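Local coordinates for alpha-L-rhamnosidase (Streptomyces avermitilis, PDB 3W5M), which hydrolyses terminal non-reducing alpha-L-rhamnose residues from alpha-L-rhamnosides, releasing L-rhamnose from citrus flavonoids such as naringin and from the arabinogalactan-protein gum arabic, at residues A[670-675]-A[723-728]; A[662-667]-A[696-701]; A[732-737]-A[762-767]; A[679-682]-A[687-690]. One frame throughout, in Å; residues are numbered along the deposited sequence. Where two conformers were deposited one is given.

All four contacts fall in the (alpha/alpha)6-barrel catalytic domain. Contact 2 is the core one: all its touching residues are buried and its chemistry is apolar, a tryptophan edge against an alanine. Contacts 1 and 4 are partly buried and rely on polar groups, each with a bridging water; contact 4 is nested in the loops closed by contacts 1 and 2. Contacts 1 and 2 share helix 658-671 and meet where W726 packs on V700. Contact 3, farthest from the chain's centre at about 31 Å, pairs a loop with a phenylalanine on helix 756-777; that helix also reaches contact 2, through S767 and D697.

Contact 1 of 4, residues A[670-675]-A[723-728]; sequences DAQTSD and VHAWLR
Q672 and A725 make the close-packed part of this contact, the glutamine NE2 standing 3.9 Å from A725 CB. The same nitrogen lies 3.8 Å from W726 N, at van der Waals range, so the end of the glutamine rests where two successive residues of helix 713-732 join. An extended side chain (CG anti to the backbone N, chi1 -168°, then chi2 174°) carries the amide from the loop following helix 658-671 across to helix 713-732. NE2 finds its hydrogen-bond acceptors just outside the two segments, at G676 O in its own loop and S722 O in the helix. W726 continues the packing inward: its ring meets F678, and its NE1 bonds to D697 OD1. The indole lies about 7 Å, side chain to side chain, from W695, which binds rhamnose in the active site of this (alpha/alpha)6-barrel.

The outer side is looser. D675 is exposed, and its carbonyl oxygen remains 4.4 Å from A725 O, two acceptors that cannot bond directly. A water fills the interval, donating to A725 O at 2.7 Å and more distantly to D675 O at 3.2 Å. The loop also braces itself: T673 OG1 donates to D675 OD1 over 2.5 Å, meeting the carboxylate oxygen almost end-on, and is bonded to A677 N as well. With just 126 Å² buried between the segments, the chemistry implies that loop and helix are joined chiefly by carbonyl groups sharing donors, an amide on the inner side and a water on the outer, rather than by an apolar interface.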
loop_
_atom_site.group_PDB
_atom_site.type_symbol
_atom_site.label_atom_id
_atom_site.label_comp_id
_atom_site.label_asym_id
_atom_site.label_seq_id
_atom_site.Cartn_x
_atom_site.Cartn_y
_atom_site.Cartn_z
ATOM N N ASP A 670 -8.690 10.774 9.925
ATOM C CA ASP A 670 -8.070 12.068 9.603
ATOM C C ASP A 670 -8.773 12.688 8.397
ATOM O O ASP A 670 -8.725 13.913 8.230
ATOM C CB ASP A 670 -6.597 11.914 9.147
ATOM C CG ASP A 670 -5.604 11.858 10.282
ATOM O OD1 ASP A 670 -5.941 12.173 11.449
ATOM O OD2 ASP A 670 -4.430 11.489 10.000
ATOM N N ALA A 671 -9.355 11.848 7.535
ATOM C CA ALA A 671 -9.987 12.321 6.280
ATOM C C ALA A 671 -11.498 12.554 6.418
ATOM O O ALA A 671 -12.125 13.131 5.501
ATOM C CB ALA A 671 -9.717 11.362 5.138
ATOM N N GLN A 672 -12.076 12.102 7.519
ATOM C CA GLN A 672 -13.562 12.190 7.675
ATOM C C GLN A 672 -13.992 13.652 7.544
ATOM O O GLN A 672 -13.362 14.563 8.129
ATOM C CB GLN A 672 -14.010 11.562 8.996
ATOM C CG GLN A 672 -15.536 11.339 9.121
ATOM C CD GLN A 672 -15.907 10.573 10.386
ATOM O OE1 GLN A 672 -15.070 10.369 11.246
ATOM N NE2 GLN A 672 -17.165 10.119 10.487
ATOM N N THR A 673 -15.041 13.909 6.762
ATOM C CA THR A 673 -15.382 15.310 6.488
ATOM C C THR A 673 -16.039 15.925 7.708
ATOM O O THR A 673 -16.463 15.199 8.622
ATOM C CB THR A 673 -16.337 15.469 5.310
ATOM O OG1 THR A 673 -17.646 15.015 5.712
ATOM C CG2 THR A 673 -15.817 14.695 4.104
ATOM N N SER A 674 -16.109 17.258 7.712
ATOM C CA SER A 674 -16.638 18.005 8.852
ATOM C C SER A 674 -18.112 17.686 9.085
ATOM O O SER A 674 -18.604 17.916 10.172
ATOM C CB SER A 674 -16.466 19.497 8.659
ATOM O OG SER A 674 -17.170 19.958 7.508
ATOM N N ASP A 675 -18.821 17.182 8.083
ATOM C CA ASP A 675 -20.204 16.757 8.324
ATOM C C ASP A 675 -20.339 15.244 8.564
ATOM O O ASP A 675 -21.443 14.674 8.543
ATOM C CB ASP A 675 -21.155 17.305 7.254
ATOM C CG ASP A 675 -20.882 16.752 5.880
ATOM O OD1 ASP A 675 -19.713 16.454 5.568
ATOM O OD2 ASP A 675 -21.847 16.622 5.096
ATOM N N VAL A 723 -17.889 6.655 14.113
ATOM C CA VAL A 723 -19.017 5.816 13.690
ATOM C C VAL A 723 -20.335 6.567 13.992
ATOM O O VAL A 723 -21.199 6.656 13.125
ATOM C CB VAL A 723 -18.974 4.428 14.367
ATOM C CG1 VAL A 723 -20.295 3.662 14.204
ATOM C CG2 VAL A 723 -17.827 3.595 13.789
ATOM N N HIS A 724 -20.448 7.121 15.203
ATOM C CA HIS A 724 -21.595 7.985 15.572
ATOM C C HIS A 724 -21.772 9.107 14.557
ATOM O O HIS A 724 -22.896 9.349 14.087
ATOM C CB HIS A 724 -21.457 8.552 17.006
ATOM C CG HIS A 724 -22.658 9.327 17.477
ATOM N ND1 HIS A 724 -23.675 8.755 18.215
ATOM C CD2 HIS A 724 -23.013 10.623 17.297
ATOM C CE1 HIS A 724 -24.601 9.665 18.478
ATOM N NE2 HIS A 724 -24.225 10.809 17.931
ATOM N N ALA A 725 -20.677 9.788 14.199
ATOM C CA ALA A 725 -20.758 10.909 13.282
ATOM C C ALA A 725 -21.185 10.459 11.881
ATOM O O ALA A 725 -21.877 11.199 11.186
ATOM C CB ALA A 725 -19.443 11.668 13.234
ATOM N N TRP A 726 -20.767 9.249 11.484
ATOM C CA TRP A 726 -21.111 8.657 10.183
ATOM C C TRP A 726 -22.600 8.361 10.168
ATOM O O TRP A 726 -23.281 8.697 9.187
ATOM C CB TRP A 726 -20.300 7.383 9.964
ATOM C CG TRP A 726 -20.606 6.505 8.791
ATOM C CD1 TRP A 726 -20.830 5.163 8.833
ATOM C CD2 TRP A 726 -20.582 6.862 7.405
ATOM N NE1 TRP A 726 -20.955 4.650 7.572
ATOM C CE2 TRP A 726 -20.844 5.680 6.670
ATOM C CE3 TRP A 726 -20.385 8.075 6.710
ATOM C CZ2 TRP A 726 -20.910 5.654 5.273
ATOM C CZ3 TRP A 726 -20.477 8.054 5.284
ATOM C CH2 TRP A 726 -20.742 6.847 4.600
ATOM N N LEU A 727 -23.112 7.777 11.257
ATOM C CA LEU A 727 -24.544 7.400 11.306
ATOM C C LEU A 727 -25.423 8.640 11.271
ATOM O O LEU A 727 -26.520 8.636 10.653
ATOM C CB LEU A 727 -24.860 6.544 12.547
ATOM C CG LEU A 727 -24.375 5.085 12.523
ATOM C CD1 LEU A 727 -24.496 4.441 13.895
ATOM C CD2 LEU A 727 -25.056 4.236 11.454
ATOM N N ARG A 728 -24.961 9.693 11.943
ATOM C CA ARG A 728 -25.648 10.981 11.970
ATOM C C ARG A 728 -25.687 11.591 10.566
ATOM O O ARG A 728 -26.744 12.076 10.111
ATOM C CB ARG A 728 -25.011 11.909 12.991
ATOM C CG ARG A 728 -25.417 13.361 12.881
ATOM C CD ARG A 728 -24.593 14.188 13.842
ATOM N NE ARG A 728 -24.990 13.953 15.227
ATOM C CZ ARG A 728 -24.299 14.389 16.280
ATOM N NH1 ARG A 728 -23.174 15.072 16.094
ATOM N NH2 ARG A 728 -24.730 14.141 17.518
HETATM O O HOH W 1 -22.320 13.878 11.486
#

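Contact 2 of 4, residues A[662-667]-A[696-701]; sequences TKWLVD and GDAGVT
A698, W664 and L665 bury the most surface here, and the alanine is the piece that the other two share. Its methyl group meets the indole of W664 at the rim, CB lying 3.9 Å from CH2 and near the ring plane, so the benzene edge rather than a face is used. CG of W664 is anti to the backbone N (chi1 -180°), which directs the long axis of the indole away from helix 658-671 and lets its far corner reach the start of helix 698-710. L665 comes in beside it, with CD2 4.2 Å from A698 O. Backbones are nearest at L665 and G699, whose CA atoms are 7.0 Å apart; a CB on the glycine would point away from the other segment. These helices belong to the (alpha/alpha)6-barrel of the glycoside hydrolase family 78 catalytic domain, and helix 641-654 packs against the same place, T641 touching both W664 and A698. The polar end of the indole is satisfied elsewhere, NE1 bonding to A682 O. V700 CB points away from segment 662-667, and its side chain packs instead on V723 and W726 of helix 713-732. Rhamnose-binding residues are close by: the W695 side chain is about 7 Å from that of A698, and that of D643 about 8 Å from that of W664.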
loop_
_atom_site.group_PDB
_atom_site.type_symbol
_atom_site.label_atom_id
_atom_site.label_comp_id
_atom_site.label_asym_id
_atom_site.label_seq_id
_atom_site.Cartn_x
_atom_site.Cartn_y
_atom_site.Cartn_z
ATOM N N THR A 662 -5.032 -0.688 11.959
ATOM C CA THR A 662 -5.072 0.364 13.007
ATOM C C THR A 662 -4.533 1.680 12.484
ATOM O O THR A 662 -5.168 2.721 12.628
ATOM C CB THR A 662 -4.335 -0.054 14.311
ATOM O OG1 THR A 662 -4.955 -1.226 14.841
ATOM C CG2 THR A 662 -4.388 1.061 15.371
ATOM N N LYS A 663 -3.348 1.636 11.874
ATOM C CA LYS A 663 -2.749 2.800 11.267
ATOM C C LYS A 663 -3.676 3.377 10.186
ATOM O O LYS A 663 -3.919 4.590 10.153
ATOM C CB LYS A 663 -1.385 2.425 10.644
ATOM C CG LYS A 663 -0.656 3.589 10.010
ATOM C CD LYS A 663 -1.022 3.706 8.552
ATOM C CE LYS A 663 -0.180 4.749 7.857
ATOM N NZ LYS A 663 -0.639 4.875 6.462
ATOM N N TRP A 664 -4.191 2.523 9.316
ATOM C CA TRP A 664 -5.030 3.017 8.220
ATOM C C TRP A 664 -6.324 3.679 8.762
ATOM O O TRP A 664 -6.787 4.673 8.213
ATOM C CB TRP A 664 -5.382 1.937 7.205
ATOM C CG TRP A 664 -6.246 2.490 6.092
ATOM C CD1 TRP A 664 -5.858 3.325 5.085
ATOM C CD2 TRP A 664 -7.658 2.291 5.931
ATOM N NE1 TRP A 664 -6.940 3.635 4.287
ATOM C CE2 TRP A 664 -8.050 3.002 4.774
ATOM C CE3 TRP A 664 -8.616 1.573 6.643
ATOM C CZ2 TRP A 664 -9.375 3.031 4.321
ATOM C CZ3 TRP A 664 -9.946 1.576 6.174
ATOM C CH2 TRP A 664 -10.307 2.336 5.041
ATOM N N LEU A 665 -6.890 3.125 9.812
ATOM C CA LEU A 665 -8.123 3.743 10.371
ATOM C C LEU A 665 -7.852 5.120 10.955
ATOM O O LEU A 665 -8.737 5.980 10.966
ATOM C CB LEU A 665 -8.757 2.832 11.419
ATOM C CG LEU A 665 -9.408 1.568 10.865
ATOM C CD1 LEU A 665 -9.585 0.562 12.012
ATOM C CD2 LEU A 665 -10.725 1.926 10.194
ATOM N N VAL A 666 -6.621 5.365 11.446
ATOM C CA VAL A 666 -6.234 6.706 11.779
ATOM C C VAL A 666 -6.273 7.609 10.544
ATOM O O VAL A 666 -6.751 8.762 10.633
ATOM C CB VAL A 666 -4.826 6.769 12.426
ATOM C CG1 VAL A 666 -4.447 8.222 12.696
ATOM C CG2 VAL A 666 -4.869 5.993 13.728
ATOM N N ASP A 667 -5.793 7.098 9.404
ATOM C CA ASP A 667 -5.835 7.870 8.143
ATOM C C ASP A 667 -7.293 8.146 7.760
ATOM O O ASP A 667 -7.637 9.259 7.348
ATOM C CB ASP A 667 -5.204 7.125 6.973
ATOM C CG ASP A 667 -3.701 6.869 7.144
ATOM O OD1 ASP A 667 -2.982 7.723 7.748
ATOM O OD2 ASP A 667 -3.261 5.801 6.627
ATOM N N GLY A 696 -17.504 4.184 2.399
ATOM C CA GLY A 696 -17.366 4.895 3.661
ATOM C C GLY A 696 -17.619 4.007 4.862
ATOM O O GLY A 696 -17.045 4.246 5.947
ATOM N N ASP A 697 -18.433 2.954 4.683
ATOM C CA ASP A 697 -18.712 2.009 5.768
ATOM C C ASP A 697 -17.517 1.216 6.303
ATOM O O ASP A 697 -17.623 0.585 7.356
ATOM C CB ASP A 697 -19.855 1.083 5.378
ATOM C CG ASP A 697 -21.126 1.864 5.160
ATOM O OD1 ASP A 697 -21.740 2.287 6.175
ATOM O OD2 ASP A 697 -21.449 2.111 3.974
ATOM N N ALA A 698 -16.381 1.273 5.602
ATOM C CA ALA A 698 -15.152 0.704 6.112
ATOM C C ALA A 698 -14.818 1.235 7.495
ATOM O O ALA A 698 -14.216 0.523 8.300
ATOM C CB ALA A 698 -13.995 0.965 5.151
ATOM N N GLY A 699 -15.187 2.481 7.759
ATOM C CA GLY A 699 -15.012 3.114 9.085
ATOM C C GLY A 699 -15.688 2.383 10.245
ATOM O O GLY A 699 -15.305 2.566 11.400
ATOM N N VAL A 700 -16.719 1.584 9.933
ATOM C CA VAL A 700 -17.425 0.731 10.887
ATOM C C VAL A 700 -16.996 -0.747 10.782
ATOM O O VAL A 700 -16.709 -1.414 11.798
ATOM C CB VAL A 700 -18.966 0.804 10.651
ATOM C CG1 VAL A 700 -19.701 0.269 11.883
ATOM C CG2 VAL A 700 -19.390 2.217 10.285
ATOM N N THR A 701 -16.915 -1.261 9.553
ATOM C CA THR A 701 -16.721 -2.692 9.334
ATOM C C THR A 701 -15.295 -3.143 9.583
ATOM O O THR A 701 -15.065 -4.267 9.982
ATOM C CB THR A 701 -17.081 -3.143 7.904
ATOM O OG1 THR A 701 -16.295 -2.417 6.965
ATOM C CG2 THR A 701 -18.575 -2.868 7.584
#

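Contact 3 of 4, residues A[732-737]-A[762-767]; sequences KHSDGL and AYFAHS
The F764 ring meets L737 and S734 where a loop of the (alpha/alpha)6-barrel domain passes helix 756-777. L737 O is at its edge, near the ring plane, 3.6 Å from F764 CD2. The leucine's side chain crosses that of F764 at about a right angle, L737 CD2 standing 3.9 Å from CE2 and 4.1 Å from CZ of the ring. S734 adds a lighter touch, its OG 4.1 Å from F764 CE2.

One shell out, F764 CB points toward the loop, and CG anti to the backbone N (chi1 179°) carries the ring out to L737 and S734; L730 of helix 713-732 and I792 of helix 783-800 pack on its side chain. S734 OG hydrogen-bonds back to E731 O; H733 between them is the first residue to leave helical geometry. L737 leans on E731 and R791. An alanine at F764 would take away the whole ring and would probably leave a gap between L737, L730 and I792, with the loop less firmly seated on the helix. L737 O is buried without a hydrogen-bond partner in the model, and the weakly positive C-H edge of F764 probably offers some compensation, CE2 being 3.9 Å away.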
loop_
_atom_site.group_PDB
_atom_site.type_symbol
_atom_site.label_atom_id
_atom_site.label_comp_id
_atom_site.label_asym_id
_atom_site.label_seq_id
_atom_site.Cartn_x
_atom_site.Cartn_y
_atom_site.Cartn_z
ATOM N N LYS A 732 -29.164 12.081 8.228
ATOM C CA LYS A 732 -29.438 13.368 7.593
ATOM C C LYS A 732 -29.627 13.223 6.071
ATOM O O LYS A 732 -30.506 13.855 5.482
ATOM C CB LYS A 732 -28.321 14.359 7.909
ATOM C CG LYS A 732 -28.630 15.782 7.486
ATOM C CD LYS A 732 -27.428 16.689 7.697
ATOM C CE LYS A 732 -27.731 18.106 7.230
ATOM N NZ LYS A 732 -26.464 18.814 6.907
ATOM N N HIS A 733 -28.816 12.377 5.448
ATOM C CA HIS A 733 -28.907 12.088 4.008
ATOM C C HIS A 733 -29.722 10.830 3.677
ATOM O O HIS A 733 -29.254 9.899 2.998
ATOM C CB HIS A 733 -27.494 12.075 3.402
ATOM C CG HIS A 733 -26.772 13.364 3.614
ATOM N ND1 HIS A 733 -26.647 14.315 2.626
ATOM C CD2 HIS A 733 -26.205 13.897 4.722
ATOM C CE1 HIS A 733 -25.997 15.363 3.102
ATOM N NE2 HIS A 733 -25.721 15.137 4.373
ATOM N N SER A 734 -30.964 10.827 4.170
ATOM C CA SER A 734 -31.931 9.753 3.914
ATOM C C SER A 734 -33.352 10.326 4.082
ATOM O O SER A 734 -33.529 11.379 4.689
ATOM C CB SER A 734 -31.721 8.576 4.871
ATOM O OG SER A 734 -31.935 9.014 6.192
ATOM N N ASP A 735 -34.339 9.618 3.545
ATOM C CA ASP A 735 -35.737 10.057 3.617
ATOM C C ASP A 735 -36.539 8.891 4.202
ATOM O O ASP A 735 -36.644 7.841 3.579
ATOM C CB ASP A 735 -36.209 10.473 2.206
ATOM C CG ASP A 735 -37.689 10.941 2.165
ATOM O OD1 ASP A 735 -38.419 10.835 3.172
ATOM O OD2 ASP A 735 -38.120 11.409 1.096
ATOM N N GLY A 736 -37.065 9.073 5.417
ATOM C CA GLY A 736 -37.685 7.985 6.193
ATOM C C GLY A 736 -36.772 6.784 6.273
ATOM O O GLY A 736 -37.220 5.642 6.178
ATOM N N LEU A 737 -35.467 7.075 6.376
ATOM C CA LEU A 737 -34.386 6.097 6.521
ATOM C C LEU A 737 -33.991 5.366 5.241
ATOM O O LEU A 737 -33.127 4.488 5.270
ATOM C CB LEU A 737 -34.670 5.122 7.673
ATOM C CG LEU A 737 -34.921 5.813 9.019
ATOM C CD1 LEU A 737 -35.436 4.782 10.007
ATOM C CD2 LEU A 737 -33.675 6.525 9.551
ATOM N N ALA A 762 -29.318 -0.929 2.891
ATOM C CA ALA A 762 -28.814 -2.126 3.573
ATOM C C ALA A 762 -27.541 -1.799 4.375
ATOM O O ALA A 762 -27.410 -2.146 5.566
ATOM C CB ALA A 762 -28.559 -3.240 2.576
ATOM N N TYR A 763 -26.635 -1.059 3.748
ATOM C CA TYR A 763 -25.398 -0.663 4.442
ATOM C C TYR A 763 -25.602 0.289 5.629
ATOM O O TYR A 763 -24.911 0.171 6.658
ATOM C CB TYR A 763 -24.327 -0.172 3.446
ATOM C CG TYR A 763 -23.277 -1.235 3.214
ATOM C CD1 TYR A 763 -22.274 -1.441 4.167
ATOM C CD2 TYR A 763 -23.284 -2.054 2.080
ATOM C CE1 TYR A 763 -21.323 -2.425 4.008
ATOM C CE2 TYR A 763 -22.320 -3.048 1.907
ATOM C CZ TYR A 763 -21.318 -3.209 2.871
ATOM O OH TYR A 763 -20.330 -4.188 2.765
ATOM N N PHE A 764 -26.582 1.190 5.515
ATOM C CA PHE A 764 -26.966 2.090 6.590
ATOM C C PHE A 764 -27.411 1.296 7.834
ATOM O O PHE A 764 -26.915 1.522 8.947
ATOM C CB PHE A 764 -28.061 3.057 6.057
ATOM C CG PHE A 764 -28.597 4.069 7.056
ATOM C CD1 PHE A 764 -27.867 4.499 8.166
ATOM C CD2 PHE A 764 -29.850 4.641 6.847
ATOM C CE1 PHE A 764 -28.377 5.442 9.040
ATOM C CE2 PHE A 764 -30.358 5.599 7.722
ATOM C CZ PHE A 764 -29.624 6.003 8.821
ATOM N N ALA A 765 -28.350 0.368 7.636
ATOM C CA ALA A 765 -28.808 -0.535 8.692
ATOM C C ALA A 765 -27.667 -1.318 9.306
ATOM O O ALA A 765 -27.577 -1.406 10.532
ATOM C CB ALA A 765 -29.849 -1.511 8.152
ATOM N N HIS A 766 -26.815 -1.898 8.457
ATOM C CA HIS A 766 -25.714 -2.736 8.929
ATOM C C HIS A 766 -24.743 -1.929 9.804
ATOM O O HIS A 766 -24.241 -2.442 10.829
ATOM C CB HIS A 766 -24.947 -3.346 7.751
ATOM C CG HIS A 766 -23.916 -4.362 8.151
ATOM N ND1 HIS A 766 -24.223 -5.504 8.858
ATOM C CD2 HIS A 766 -22.580 -4.410 7.921
ATOM C CE1 HIS A 766 -23.126 -6.217 9.044
ATOM N NE2 HIS A 766 -22.113 -5.573 8.490
ATOM N N SER A 767 -24.457 -0.698 9.375
ATOM C CA SER A 767 -23.639 0.203 10.187
ATOM C C SER A 767 -24.280 0.510 11.554
ATOM O O SER A 767 -23.583 0.538 12.567
ATOM C CB SER A 767 -23.303 1.483 9.437
ATOM O OG SER A 767 -22.314 1.194 8.483
#

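Contact 4 of 4, residues A[679-682]-A[687-690]; sequences TDVA and NLGN
The D680 carboxylate lies flat over the peptide that joins G689 to N690, the two planes parallel to within about 5°. G689 O stands almost straight above the middle of the carboxylate face, 3.2 Å from CG. OD2 is also hydrogen-bonded to Y744 OH. G689 O faces an acceptor group but is gripped from elsewhere: D680 N donates to it over 2.9 Å, nearly straight at 162° and tilted 32° from the carbonyl plane. A water donates to the same oxygen at 2.9 Å and accepts from V681 N at 3.1 Å, a second link between the two segments. L688 and G689 have two conformers; these details hold for the one given.

An alanine in place of D680 would remove the flat cover of the 689-690 peptide and would probably leave the Y744 hydroxyl without its mate. L688 CD1 reaches both V681 methyls, at 3.8 Å, and N690 CB packs on T679 CA. T679 and N690 form a single backbone bridge inside the long loop between helices 658-671 and 698-710, with the D680 side chain about 4 Å from that of rhamnose-binding W695; T679 rests on A671 of helix 658-671, and D680 O bonds to T641 of helix 641-654.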
loop_
_atom_site.group_PDB
_atom_site.type_symbol
_atom_site.label_atom_id
_atom_site.label_comp_id
_atom_site.label_asym_id
_atom_site.label_seq_id
_atom_site.Cartn_x
_atom_site.Cartn_y
_atom_site.Cartn_z
ATOM N N THR A 679 -14.669 9.232 3.573
ATOM C CA THR A 679 -14.284 9.429 2.158
ATOM C C THR A 679 -14.154 8.114 1.375
ATOM O O THR A 679 -14.107 7.025 1.957
ATOM C CB THR A 679 -12.951 10.218 2.082
ATOM O OG1 THR A 679 -11.970 9.550 2.910
ATOM C CG2 THR A 679 -13.133 11.669 2.588
ATOM N N ASP A 680 -14.134 8.213 0.039
ATOM C CA ASP A 680 -13.966 7.057 -0.810
ATOM C C ASP A 680 -12.537 6.505 -0.678
ATOM O O ASP A 680 -12.319 5.314 -0.793
ATOM C CB ASP A 680 -14.238 7.410 -2.280
ATOM C CG ASP A 680 -15.713 7.773 -2.551
ATOM O OD1 ASP A 680 -16.577 7.578 -1.655
ATOM O OD2 ASP A 680 -15.990 8.263 -3.679
ATOM N N VAL A 681 -11.576 7.392 -0.470
ATOM C CA VAL A 681 -10.179 6.952 -0.246
ATOM C C VAL A 681 -9.590 7.636 0.970
ATOM O O VAL A 681 -9.938 8.783 1.293
ATOM C CB VAL A 681 -9.238 7.199 -1.463
ATOM C CG1 VAL A 681 -9.689 6.373 -2.678
ATOM C CG2 VAL A 681 -9.101 8.685 -1.788
ATOM N N ALA A 682 -8.645 6.952 1.628
ATOM C CA ALA A 682 -7.915 7.539 2.740
ATOM C C ALA A 682 -6.464 7.026 2.694
ATOM O O ALA A 682 -6.259 5.824 2.586
ATOM C CB ALA A 682 -8.577 7.161 4.060
ATOM N N ASN A 687 -9.795 14.855 -4.846
ATOM C CA ASN A 687 -11.257 15.144 -4.932
ATOM C C ASN A 687 -12.157 13.991 -5.431
ATOM O O ASN A 687 -13.028 14.175 -6.297
ATOM C CB ASN A 687 -11.494 16.377 -5.809
ATOM C CG ASN A 687 -10.853 17.630 -5.245
ATOM O OD1 ASN A 687 -11.243 18.113 -4.180
ATOM N ND2 ASN A 687 -9.875 18.176 -5.968
ATOM N N LEU A 688 -11.871 12.795 -4.946
ATOM C CA LEU A 688 -12.797 11.700 -5.086
ATOM C C LEU A 688 -13.844 12.003 -4.040
ATOM O O LEU A 688 -13.640 12.863 -3.170
ATOM C CB LEU A 688 -12.083 10.379 -4.833
ATOM C CG LEU A 688 -10.979 10.143 -5.872
ATOM C CD1 LEU A 688 -10.106 8.980 -5.447
ATOM C CD2 LEU A 688 -11.590 9.895 -7.252
ATOM N N GLY A 689 -14.966 11.315 -4.129
ATOM C CA GLY A 689 -16.098 11.636 -3.285
ATOM C C GLY A 689 -16.048 11.103 -1.865
ATOM O O GLY A 689 -15.008 10.654 -1.362
ATOM N N ASN A 690 -17.203 11.179 -1.219
ATOM C CA ASN A 690 -17.414 10.658 0.135
ATOM C C ASN A 690 -18.876 10.265 0.330
ATOM O O ASN A 690 -19.718 10.554 -0.527
ATOM C CB ASN A 690 -17.028 11.709 1.191
ATOM C CG ASN A 690 -17.813 12.996 1.063
ATOM O OD1 ASN A 690 -19.018 13.046 1.342
ATOM N ND2 ASN A 690 -17.130 14.058 0.649
HETATM O O HOH W 2 -12.140 10.332 -1.333
#